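Local structure of trypsin-resistant surface T6 protein (Streptococcus pyogenes serotype M6, 4P0D) at residues 47-52 with 60-65; 52-57 with 122-127; 97-102 with 287-292; 359-364 with 459-464. The protein serves as the T6 backbone pilin, the subunit that makes up the pilus shaft of this bacterium and is probably joined covalently through its sortase motif. The protein carries 1 engineered substitution. One frame throughout, in Å; residues are numbered along the deposited sequence.

Contacts 1, 2 and 3 sit close together in the N-terminal part of the molecule, and contact 4 lies far off, its centre at least about 56 Å from theirs. Contacts 1 and 2 share Thr52 and involve helix 56-68 and the loop leading to it. Contact 3 touches the same helix through Thr289 and joins the first domain to a loop following a middle-domain strand. All four are partly buried. Contacts 1 and 2 are mostly aliphatic, each with one methyl against backbone. Contact 3 sets methyl groups against polar side chains. Contact 4 is aromatic, with one stacked ring pair. No hydrogen bond crosses any of them.

Contact 1: residues 47-52 with 60-65; sequences VSLTET and TTIANG
Ile62 meets Val47, Ser48 and Leu49 chiefly with its CD1 methyl. It lies on helix 56-68. Thr60 comes first, on another side of the helix, where its OG1 is hydrogen-bonded to OG1 of Thr184. Thr61 points its CB toward the loop but stops short of contact. Its OG1 bonds instead to the carbonyl of Gln57, one turn back.

Ile62 follows and makes every contact. Its chi1 of -66° sends CG1 toward the loop, and chi2 of 148° then sets where CD1 ends. There CD1 is 4.2 Å from CG1 of Val47. It is also 4.2 Å from CD2 of Leu49. The carbonyl O of Ser48 comes up beside these two methyls, 4.0 Å from CD1 of Ile62. The side chains meet at a slant, at ordinary van der Waals range. The CG2 branch of Ile62 turns to Ile97 on strand 94-101.

In the T6 Ig-like domain the contact folds the loop that leads into helix 56-68 back against that helix. The chain leaves strand 38-43, passes through 47-52 and enters helix 56-68, which lies against strand 94-101. Leu49 also rests on Tyr43 of the preceding strand, and Val47 on Ile71.

Ala63 is turned from the loop and packs on Leu99 and Thr289. Asn64 N bonds to Thr60 O at 2.9 Å, while its ND2 reaches the carbonyl of Glu186. Gly65 N bonds to Thr61 O at 3.1 Å, and the Gly65 carbonyl accepts from OG1 of Thr68.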
loop_
_atom_site.group_PDB
_atom_site.type_symbol
_atom_site.label_atom_id
_atom_site.label_comp_id
_atom_site.label_asym_id
_atom_site.label_seq_id
_atom_site.Cartn_x
_atom_site.Cartn_y
_atom_site.Cartn_z
ATOM N N VAL A 47 36.295 -20.191 5.084
ATOM C CA VAL A 47 35.827 -19.752 6.379
ATOM C C VAL A 47 36.960 -19.034 7.078
ATOM O O VAL A 47 38.063 -19.565 7.208
ATOM C CB VAL A 47 35.326 -20.915 7.261
ATOM C CG1 VAL A 47 35.007 -20.428 8.668
ATOM C CG2 VAL A 47 34.101 -21.558 6.636
ATOM N N SER A 48 36.663 -17.824 7.530
ATOM C CA SER A 48 37.592 -17.033 8.276
ATOM C C SER A 48 36.874 -16.500 9.502
ATOM O O SER A 48 35.852 -15.815 9.385
ATOM C CB SER A 48 38.099 -15.889 7.385
ATOM O OG SER A 48 38.851 -14.949 8.119
ATOM N N LEU A 49 37.392 -16.825 10.681
ATOM C CA LEU A 49 36.848 -16.279 11.924
ATOM C C LEU A 49 37.906 -16.158 12.997
ATOM O O LEU A 49 38.966 -16.776 12.913
ATOM C CB LEU A 49 35.669 -17.120 12.434
ATOM C CG LEU A 49 35.834 -18.641 12.548
ATOM C CD1 LEU A 49 36.706 -19.035 13.734
ATOM C CD2 LEU A 49 34.459 -19.293 12.652
ATOM N N THR A 50 37.585 -15.366 14.008
ATOM C CA THR A 50 38.439 -15.154 15.160
ATOM C C THR A 50 38.070 -16.153 16.258
ATOM O O THR A 50 37.004 -16.054 16.859
ATOM C CB THR A 50 38.247 -13.723 15.672
ATOM O OG1 THR A 50 38.478 -12.817 14.593
ATOM C CG2 THR A 50 39.179 -13.409 16.807
ATOM N N GLU A 51 38.967 -17.102 16.528
ATOM C CA GLU A 51 38.679 -18.220 17.433
ATOM C C GLU A 51 38.455 -17.761 18.874
ATOM O O GLU A 51 37.753 -18.426 19.630
ATOM C CB GLU A 51 39.798 -19.261 17.368
ATOM C CG GLU A 51 40.054 -19.787 15.960
ATOM C CD GLU A 51 41.092 -20.891 15.913
ATOM O OE1 GLU A 51 42.010 -20.886 16.762
ATOM O OE2 GLU A 51 40.981 -21.767 15.028
ATOM N N THR A 52 39.045 -16.615 19.220
ATOM C CA THR A 52 38.857 -15.937 20.495
ATOM C C THR A 52 37.422 -15.552 20.794
ATOM O O THR A 52 37.033 -15.432 21.954
ATOM C CB THR A 52 39.603 -14.584 20.493
ATOM O OG1 THR A 52 40.919 -14.752 19.955
ATOM C CG2 THR A 52 39.684 -13.991 21.897
ATOM N N THR A 60 28.197 -13.196 9.592
ATOM C CA THR A 60 27.437 -12.832 8.393
ATOM C C THR A 60 28.223 -13.116 7.089
ATOM O O THR A 60 27.670 -13.629 6.116
ATOM C CB THR A 60 27.001 -11.357 8.451
ATOM O OG1 THR A 60 26.103 -11.181 9.547
ATOM C CG2 THR A 60 26.315 -10.940 7.173
ATOM N N THR A 61 29.501 -12.765 7.064
ATOM C CA THR A 61 30.374 -13.088 5.925
ATOM C C THR A 61 30.348 -14.574 5.540
ATOM O O THR A 61 30.253 -14.917 4.363
ATOM C CB THR A 61 31.803 -12.620 6.221
ATOM O OG1 THR A 61 31.769 -11.208 6.435
ATOM C CG2 THR A 61 32.765 -12.928 5.053
ATOM N N ILE A 62 30.413 -15.455 6.538
ATOM C CA ILE A 62 30.393 -16.897 6.296
ATOM C C ILE A 62 29.061 -17.290 5.686
ATOM O O ILE A 62 29.007 -18.049 4.718
ATOM C CB ILE A 62 30.637 -17.691 7.610
ATOM C CG1 ILE A 62 32.055 -17.434 8.118
ATOM C CG2 ILE A 62 30.407 -19.180 7.395
ATOM C CD1 ILE A 62 32.233 -17.464 9.620
ATOM N N ALA A 63 27.979 -16.759 6.249
ATOM C CA ALA A 63 26.627 -17.042 5.744
ATOM C C ALA A 63 26.493 -16.606 4.294
ATOM O O ALA A 63 25.936 -17.338 3.470
ATOM C CB ALA A 63 25.567 -16.355 6.609
ATOM N N ASN A 64 26.998 -15.413 3.981
ATOM C CA ASN A 64 27.031 -14.947 2.583
ATOM C C ASN A 64 27.686 -16.014 1.692
ATOM O O ASN A 64 27.153 -16.377 0.641
ATOM C CB ASN A 64 27.771 -13.604 2.460
ATOM C CG ASN A 64 27.054 -12.460 3.167
ATOM O OD1 ASN A 64 25.867 -12.551 3.494
ATOM N ND2 ASN A 64 27.777 -11.387 3.423
ATOM N N GLY A 65 28.818 -16.544 2.142
ATOM C CA GLY A 65 29.601 -17.512 1.362
ATOM C C GLY A 65 28.882 -18.825 1.179
ATOM O O GLY A 65 28.962 -19.447 0.125
#

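Contact 2: residues 52-57 with 122-127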
loop_
_atom_site.group_PDB
_atom_site.type_symbol
_atom_site.label_atom_id
_atom_site.label_comp_id
_atom_site.label_asym_id
_atom_site.label_seq_id
_atom_site.Cartn_x
_atom_site.Cartn_y
_atom_site.Cartn_z
ATOM N N THR A 52 39.045 -16.615 19.220
ATOM C CA THR A 52 38.857 -15.937 20.495
ATOM C C THR A 52 37.422 -15.552 20.794
ATOM O O THR A 52 37.033 -15.432 21.954
ATOM C CB THR A 52 39.603 -14.584 20.493
ATOM O OG1 THR A 52 40.919 -14.752 19.955
ATOM C CG2 THR A 52 39.684 -13.991 21.897
ATOM N N GLY A 53 36.660 -15.287 19.738
ATOM C CA GLY A 53 35.302 -14.790 19.874
ATOM C C GLY A 53 34.868 -14.293 18.512
ATOM O O GLY A 53 35.205 -13.169 18.126
ATOM N N PRO A 54 34.173 -15.142 17.745
ATOM C CA PRO A 54 33.825 -14.706 16.394
ATOM C C PRO A 54 32.938 -13.464 16.406
ATOM O O PRO A 54 32.129 -13.299 17.306
ATOM C CB PRO A 54 33.102 -15.925 15.811
ATOM C CG PRO A 54 33.727 -17.076 16.532
ATOM C CD PRO A 54 33.902 -16.578 17.942
ATOM N N THR A 55 33.126 -12.592 15.421
ATOM C CA THR A 55 32.433 -11.326 15.358
ATOM C C THR A 55 31.205 -11.452 14.481
ATOM O O THR A 55 31.110 -12.358 13.655
ATOM C CB THR A 55 33.305 -10.253 14.698
ATOM O OG1 THR A 55 33.549 -10.644 13.345
ATOM C CG2 THR A 55 34.643 -10.076 15.450
ATOM N N SER A 56 30.294 -10.501 14.635
ATOM C CA SER A 56 29.114 -10.424 13.782
ATOM C C SER A 56 29.469 -10.332 12.296
ATOM O O SER A 56 28.910 -11.064 11.468
ATOM C CB SER A 56 28.222 -9.252 14.199
ATOM O OG SER A 56 26.922 -9.464 13.674
ATOM N N GLN A 57 30.408 -9.436 11.978
ATOM C CA GLN A 57 30.943 -9.277 10.620
ATOM C C GLN A 57 31.347 -10.624 10.034
ATOM O O GLN A 57 30.917 -10.990 8.941
ATOM C CB GLN A 57 32.145 -8.316 10.618
ATOM N N GLY A 122 30.447 -22.909 23.493
ATOM C CA GLY A 122 30.759 -22.094 22.312
ATOM C C GLY A 122 32.226 -21.785 22.064
ATOM O O GLY A 122 32.561 -21.121 21.085
ATOM N N ASN A 123 33.111 -22.300 22.913
ATOM C CA ASN A 123 34.517 -21.893 22.913
ATOM C C ASN A 123 35.287 -22.542 21.774
ATOM O O ASN A 123 35.431 -23.760 21.736
ATOM C CB ASN A 123 35.155 -22.269 24.251
ATOM C CG ASN A 123 36.476 -21.549 24.507
ATOM O OD1 ASN A 123 37.080 -20.950 23.613
ATOM N ND2 ASN A 123 36.925 -21.608 25.752
ATOM N N LEU A 124 35.798 -21.729 20.853
ATOM C CA LEU A 124 36.480 -22.254 19.658
ATOM C C LEU A 124 38.010 -22.371 19.764
ATOM O O LEU A 124 38.629 -22.933 18.865
ATOM C CB LEU A 124 36.109 -21.438 18.416
ATOM C CG LEU A 124 34.619 -21.407 18.035
ATOM C CD1 LEU A 124 34.460 -20.725 16.679
ATOM C CD2 LEU A 124 33.974 -22.801 18.008
ATOM N N VAL A 125 38.620 -21.870 20.840
ATOM C CA VAL A 125 40.086 -22.016 21.007
ATOM C C VAL A 125 40.439 -23.455 21.405
ATOM O O VAL A 125 39.862 -24.011 22.343
ATOM C CB VAL A 125 40.699 -20.988 21.998
ATOM C CG1 VAL A 125 40.342 -19.564 21.595
ATOM C CG2 VAL A 125 40.277 -21.249 23.439
ATOM N N THR A 126 41.362 -24.068 20.664
ATOM C CA THR A 126 41.708 -25.480 20.870
ATOM C C THR A 126 43.126 -25.710 21.404
ATOM O O THR A 126 43.486 -26.852 21.695
ATOM C CB THR A 126 41.527 -26.297 19.576
ATOM O OG1 THR A 126 42.386 -25.786 18.551
ATOM C CG2 THR A 126 40.084 -26.233 19.107
ATOM N N LYS A 127 43.915 -24.641 21.539
ATOM C CA LYS A 127 45.278 -24.731 22.089
ATOM C C LYS A 127 45.250 -24.813 23.615
ATOM O O LYS A 127 45.641 -25.822 24.210
ATOM C CB LYS A 127 46.117 -23.533 21.642
#
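Pro54 and Leu124 form the one apolar side-chain pair of this contact. CG of the proline ring lies 3.7 Å from CD1 of Leu124. Both residues point their CB toward the opposite segment, and the side chains meet at an oblique angle. Leu124 CG stands opposite its own carbonyl carbon (chi1 -60°), with chi2 near 180°. This extended shape brings CD1 to the proline.

A second kind of contact sets a methyl against backbone. Val125 CG1 comes within 4.0 Å of Thr52 N. It is 4.1 Å from Thr52 CA. The CB of Thr52 points away, and its side chain takes little part. The same methyl also packs on the carbonyl O of Glu51.

No hydrogen bond joins the two segments, but polar bonds shape each one. In 122-127, OD1 of Asn123 accepts a weak bond from Val125 N at 3.3 Å, with an N-H...O angle of 159°. This is the pattern of an Asx turn. Asn119 holds the loop further: its carbonyl takes ND2 of Asn123, and its ND2 reaches the carbonyl of Val125. In 52-57, Thr55 is the N-cap of the coming helix, with OG1 bonded to Glu58 N.

The contact lies in the T6 Ig-like domain, where two loops meet. One leads into helix 56-68. The other links strand 108-116 to strand 139-155. Pro54 also rests on Leu113 and Leu124 on Ala115, both of strand 108-116, while Leu124 further touches Tyr43 of strand 38-43.

Contact 3: residues 97-102 with 287-292; sequences IALLTG and NPTKGN
Thr101 sets its CG2 methyl over the flat amide of Asn287. The methyl is 3.6 Å from Asn287 CG. It is 3.7 Å from both OD1 and ND2, favouring neither. This is contact between a methyl and a planar polar group, without a hydrogen bond. Asn287 CG is trans to the backbone N (chi1 -165°), which brings the amide nearer the strand than its CB direction alone suggests.

The second touch is lighter. Leu99 straddles the hydroxyl of Thr289, with CD1 and CD2 each 4.1 Å from OG1. That oxygen has a polar partner in ND2 of Asn67, though the bond is weak.

The two pairs join different domains. Leu99 and Thr101 belong to strand 94-101 of the T6 Ig-like domain. Residues 287-292 lie in a loop after strand 276-285, one of the strands of the middle domain of the pilin. The contact is thus part of the junction between the first two modules of this three-domain subunit.

Further out, a type I turn from Asn287 to Lys290 shapes the loop. Lys290 N bonds to Asn287 O at 3.0 Å. The N of Asn287 is bonded to OG of Ser285, and Pro288 shares a backbone bond with Asn189. On the strand side, Leu99 pairs with Thr22 and Thr101 with Thr20, both of the antiparallel neighbour 20-31. Helix 56-68 flanks the junction: Thr289 packs on Asn64, and Leu99 on Asn67.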
loop_
_atom_site.group_PDB
_atom_site.type_symbol
_atom_site.label_atom_id
_atom_site.label_comp_id
_atom_site.label_asym_id
_atom_site.label_seq_id
_atom_site.Cartn_x
_atom_site.Cartn_y
_atom_site.Cartn_z
ATOM N N ILE A 97 26.794 -22.788 11.353
ATOM C CA ILE A 97 26.011 -21.571 11.161
ATOM C C ILE A 97 24.569 -22.015 11.022
ATOM O O ILE A 97 24.276 -22.879 10.206
ATOM C CB ILE A 97 26.426 -20.840 9.872
ATOM C CG1 ILE A 97 27.866 -20.328 9.994
ATOM C CG2 ILE A 97 25.471 -19.685 9.563
ATOM C CD1 ILE A 97 28.110 -19.382 11.150
ATOM N N ALA A 98 23.674 -21.424 11.812
ATOM C CA ALA A 98 22.251 -21.673 11.653
ATOM C C ALA A 98 21.611 -20.490 10.941
ATOM O O ALA A 98 21.864 -19.340 11.302
ATOM C CB ALA A 98 21.612 -21.912 13.011
ATOM N N LEU A 99 20.824 -20.780 9.907
ATOM C CA LEU A 99 19.971 -19.793 9.257
ATOM C C LEU A 99 18.484 -20.133 9.466
ATOM O O LEU A 99 18.038 -21.284 9.237
ATOM C CB LEU A 99 20.266 -19.679 7.756
ATOM C CG LEU A 99 21.703 -19.267 7.385
ATOM C CD1 LEU A 99 21.868 -19.264 5.866
ATOM C CD2 LEU A 99 22.087 -17.909 7.968
ATOM N N LEU A 100 17.733 -19.115 9.883
ATOM C CA LEU A 100 16.285 -19.215 10.057
ATOM C C LEU A 100 15.616 -18.410 8.935
ATOM O O LEU A 100 15.818 -17.182 8.839
ATOM C CB LEU A 100 15.869 -18.687 11.435
ATOM C CG LEU A 100 16.427 -19.440 12.660
ATOM C CD1 LEU A 100 17.750 -18.848 13.138
ATOM C CD2 LEU A 100 15.435 -19.403 13.814
ATOM N N THR A 101 14.860 -19.101 8.083
ATOM C CA THR A 101 14.309 -18.517 6.849
ATOM C C THR A 101 12.829 -18.815 6.747
ATOM O O THR A 101 12.313 -19.665 7.465
ATOM C CB THR A 101 14.957 -19.118 5.581
ATOM O OG1 THR A 101 14.855 -20.542 5.629
ATOM C CG2 THR A 101 16.393 -18.736 5.473
ATOM N N GLY A 102 12.147 -18.073 5.876
ATOM C CA GLY A 102 10.752 -18.321 5.546
ATOM C C GLY A 102 9.708 -18.221 6.653
ATOM O O GLY A 102 8.664 -18.844 6.545
ATOM N N ASN A 287 15.965 -13.108 4.051
ATOM C CA ASN A 287 17.129 -13.985 3.999
ATOM C C ASN A 287 18.283 -13.117 3.541
ATOM O O ASN A 287 18.770 -13.255 2.416
ATOM C CB ASN A 287 16.856 -15.147 3.042
ATOM C CG ASN A 287 17.846 -16.287 3.190
ATOM O OD1 ASN A 287 18.752 -16.266 4.033
ATOM N ND2 ASN A 287 17.683 -17.287 2.353
ATOM N N PRO A 288 18.714 -12.186 4.411
ATOM C CA PRO A 288 19.592 -11.130 3.940
ATOM C C PRO A 288 21.022 -11.568 3.568
ATOM O O PRO A 288 21.782 -10.756 3.026
ATOM C CB PRO A 288 19.626 -10.149 5.126
ATOM C CG PRO A 288 18.418 -10.491 5.953
ATOM C CD PRO A 288 18.380 -11.990 5.829
ATOM N N THR A 289 21.402 -12.802 3.894
ATOM C CA THR A 289 22.724 -13.299 3.513
ATOM C C THR A 289 22.682 -14.028 2.168
ATOM O O THR A 289 23.656 -14.630 1.760
ATOM C CB THR A 289 23.377 -14.178 4.611
ATOM O OG1 THR A 289 22.645 -15.405 4.775
ATOM C CG2 THR A 289 23.437 -13.431 5.913
ATOM N N LYS A 290 21.558 -13.948 1.474
ATOM C CA LYS A 290 21.382 -14.584 0.178
ATOM C C LYS A 290 20.998 -13.543 -0.858
ATOM O O LYS A 290 20.175 -12.676 -0.582
ATOM C CB LYS A 290 20.277 -15.637 0.259
ATOM C CG LYS A 290 19.947 -16.343 -1.059
ATOM C CD LYS A 290 18.813 -17.345 -0.850
ATOM C CE LYS A 290 18.313 -17.946 -2.156
ATOM N NZ LYS A 290 17.747 -16.900 -3.053
ATOM N N GLY A 291 21.571 -13.660 -2.060
ATOM C CA GLY A 291 21.237 -12.775 -3.163
ATOM C C GLY A 291 21.885 -11.399 -3.062
ATOM O O GLY A 291 23.016 -11.255 -2.588
ATOM N N ASN A 292 21.146 -10.396 -3.534
ATOM C CA ASN A 292 21.612 -9.034 -3.693
ATOM C C ASN A 292 20.478 -8.077 -3.371
ATOM O O ASN A 292 19.319 -8.390 -3.602
ATOM C CB ASN A 292 21.993 -8.769 -5.154
ATOM C CG ASN A 292 22.973 -9.776 -5.691
ATOM O OD1 ASN A 292 24.171 -9.690 -5.406
ATOM N ND2 ASN A 292 22.471 -10.754 -6.463
#

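Contact 4: residues 359-364 with 459-464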
loop_
_atom_site.group_PDB
_atom_site.type_symbol
_atom_site.label_atom_id
_atom_site.label_comp_id
_atom_site.label_asym_id
_atom_site.label_seq_id
_atom_site.Cartn_x
_atom_site.Cartn_y
_atom_site.Cartn_z
ATOM N N TYR A 359 -35.433 9.380 -15.616
ATOM C CA TYR A 359 -34.331 9.182 -14.669
ATOM C C TYR A 359 -33.142 10.063 -14.996
ATOM O O TYR A 359 -32.859 10.309 -16.164
ATOM C CB TYR A 359 -33.870 7.704 -14.647
ATOM C CG TYR A 359 -34.785 6.766 -13.889
ATOM C CD1 TYR A 359 -34.949 6.892 -12.521
ATOM C CD2 TYR A 359 -35.478 5.734 -14.542
ATOM C CE1 TYR A 359 -35.787 6.046 -11.814
ATOM C CE2 TYR A 359 -36.303 4.866 -13.829
ATOM C CZ TYR A 359 -36.459 5.041 -12.473
ATOM O OH TYR A 359 -37.293 4.225 -11.735
ATOM N N ALA A 360 -32.448 10.518 -13.947
ATOM C CA ALA A 360 -31.163 11.212 -14.073
ATOM C C ALA A 360 -30.194 10.705 -12.991
ATOM O O ALA A 360 -30.632 10.278 -11.930
ATOM C CB ALA A 360 -31.366 12.711 -13.944
ATOM N N ILE A 361 -28.890 10.747 -13.264
ATOM C CA ILE A 361 -27.890 10.364 -12.273
ATOM C C ILE A 361 -26.750 11.382 -12.231
ATOM O O ILE A 361 -26.303 11.874 -13.265
ATOM C CB ILE A 361 -27.299 8.959 -12.546
ATOM C CG1 ILE A 361 -28.395 7.896 -12.483
ATOM C CG2 ILE A 361 -26.225 8.615 -11.526
ATOM C CD1 ILE A 361 -27.913 6.525 -12.901
ATOM N N SER A 362 -26.282 11.673 -11.026
ATOM C CA SER A 362 -25.207 12.638 -10.821
ATOM C C SER A 362 -23.837 11.993 -10.999
ATOM O O SER A 362 -23.712 10.767 -11.009
ATOM C CB SER A 362 -25.291 13.207 -9.420
ATOM O OG SER A 362 -24.758 12.312 -8.450
ATOM N N THR A 363 -22.817 12.832 -11.101
ATOM C CA THR A 363 -21.433 12.407 -10.932
ATOM C C THR A 363 -21.176 12.011 -9.466
ATOM O O THR A 363 -22.056 12.155 -8.603
ATOM C CB THR A 363 -20.471 13.540 -11.323
ATOM O OG1 THR A 363 -20.880 14.748 -10.677
ATOM C CG2 THR A 363 -20.449 13.733 -12.829
ATOM N N GLN A 364 -19.960 11.563 -9.169
ATOM C CA GLN A 364 -19.662 10.917 -7.879
ATOM C C GLN A 364 -19.569 11.888 -6.706
ATOM O O GLN A 364 -18.869 12.901 -6.770
ATOM C CB GLN A 364 -18.356 10.124 -7.963
ATOM C CG GLN A 364 -18.290 9.033 -9.017
ATOM C CD GLN A 364 -17.776 9.519 -10.360
ATOM O OE1 GLN A 364 -17.955 10.674 -10.713
ATOM N NE2 GLN A 364 -17.146 8.634 -11.119
ATOM N N THR A 459 -31.822 2.154 -19.025
ATOM C CA THR A 459 -30.997 1.964 -17.842
ATOM C C THR A 459 -31.927 1.599 -16.697
ATOM O O THR A 459 -32.948 2.249 -16.503
ATOM C CB THR A 459 -30.235 3.252 -17.506
ATOM O OG1 THR A 459 -29.333 3.554 -18.581
ATOM C CG2 THR A 459 -29.462 3.104 -16.221
ATOM N N THR A 460 -31.605 0.541 -15.959
ATOM C CA THR A 460 -32.478 0.097 -14.882
ATOM C C THR A 460 -31.973 0.572 -13.539
ATOM O O THR A 460 -30.803 0.899 -13.386
ATOM C CB THR A 460 -32.604 -1.442 -14.836
ATOM O OG1 THR A 460 -31.315 -2.024 -14.593
ATOM C CG2 THR A 460 -33.172 -1.968 -16.133
ATOM N N PHE A 461 -32.889 0.581 -12.577
ATOM C CA PHE A 461 -32.641 0.945 -11.203
ATOM C C PHE A 461 -33.323 -0.103 -10.327
ATOM O O PHE A 461 -34.549 -0.163 -10.286
ATOM C CB PHE A 461 -33.261 2.324 -10.922
ATOM C CG PHE A 461 -32.595 3.449 -11.665
ATOM C CD1 PHE A 461 -32.821 3.632 -13.024
ATOM C CD2 PHE A 461 -31.726 4.324 -11.004
ATOM C CE1 PHE A 461 -32.203 4.655 -13.715
ATOM C CE2 PHE A 461 -31.106 5.353 -11.695
ATOM C CZ PHE A 461 -31.346 5.516 -13.049
ATOM N N SER A 462 -32.550 -0.941 -9.644
ATOM C CA SER A 462 -33.148 -1.945 -8.768
ATOM C C SER A 462 -32.753 -1.714 -7.311
ATOM O O SER A 462 -31.590 -1.445 -7.010
ATOM C CB SER A 462 -32.787 -3.358 -9.227
ATOM O OG SER A 462 -31.480 -3.410 -9.757
ATOM N N LYS A 463 -33.742 -1.785 -6.423
ATOM C CA LYS A 463 -33.508 -1.694 -4.987
ATOM C C LYS A 463 -32.741 -2.940 -4.573
ATOM O O LYS A 463 -33.024 -4.036 -5.056
ATOM C CB LYS A 463 -34.831 -1.573 -4.222
ATOM N N SER A 464 -31.743 -2.766 -3.713
ATOM C CA SER A 464 -30.782 -3.834 -3.429
ATOM C C SER A 464 -30.085 -3.584 -2.085
ATOM O O SER A 464 -30.687 -3.010 -1.189
ATOM C CB SER A 464 -29.796 -3.963 -4.597
ATOM O OG SER A 464 -28.690 -4.804 -4.282
#
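The rings of Tyr359 and Phe461 stack face to face. Their centroids are 4.0 Å apart and their planes are tilted by 21°. Phe461 CD1 sits 3.6 Å above the tyrosine plane, over the ring centre. On the phenylalanine face, Tyr359 CD1 lies nearer the rim, so the rings are displaced. The closest atoms are Tyr359 CG and Phe461 CE1, 3.3 Å apart, which is tight. Ile361 approaches the phenylalanine obliquely, with CD1 3.6 Å from Phe461 CZ.

Tyr359 and Ile361 both point toward Phe461, as alternate residues of strand 359-361 should. Ala360 between them faces away, onto Val352. This strand pairs with 320-327 in the C-terminal, prealbumin-like part of the pilin. Strand 461-463 pairs with 399-401 instead. Phe461 therefore bridges two separate pairings by its side chain, and it also touches Ala322, Val399 and Thr401.

Leu455 packs on both Ile361 and Phe461. The carbonyl of Ile361 accepts a bond from NZ of Lys406. Asn355 OD1 takes the backbone N of Tyr359.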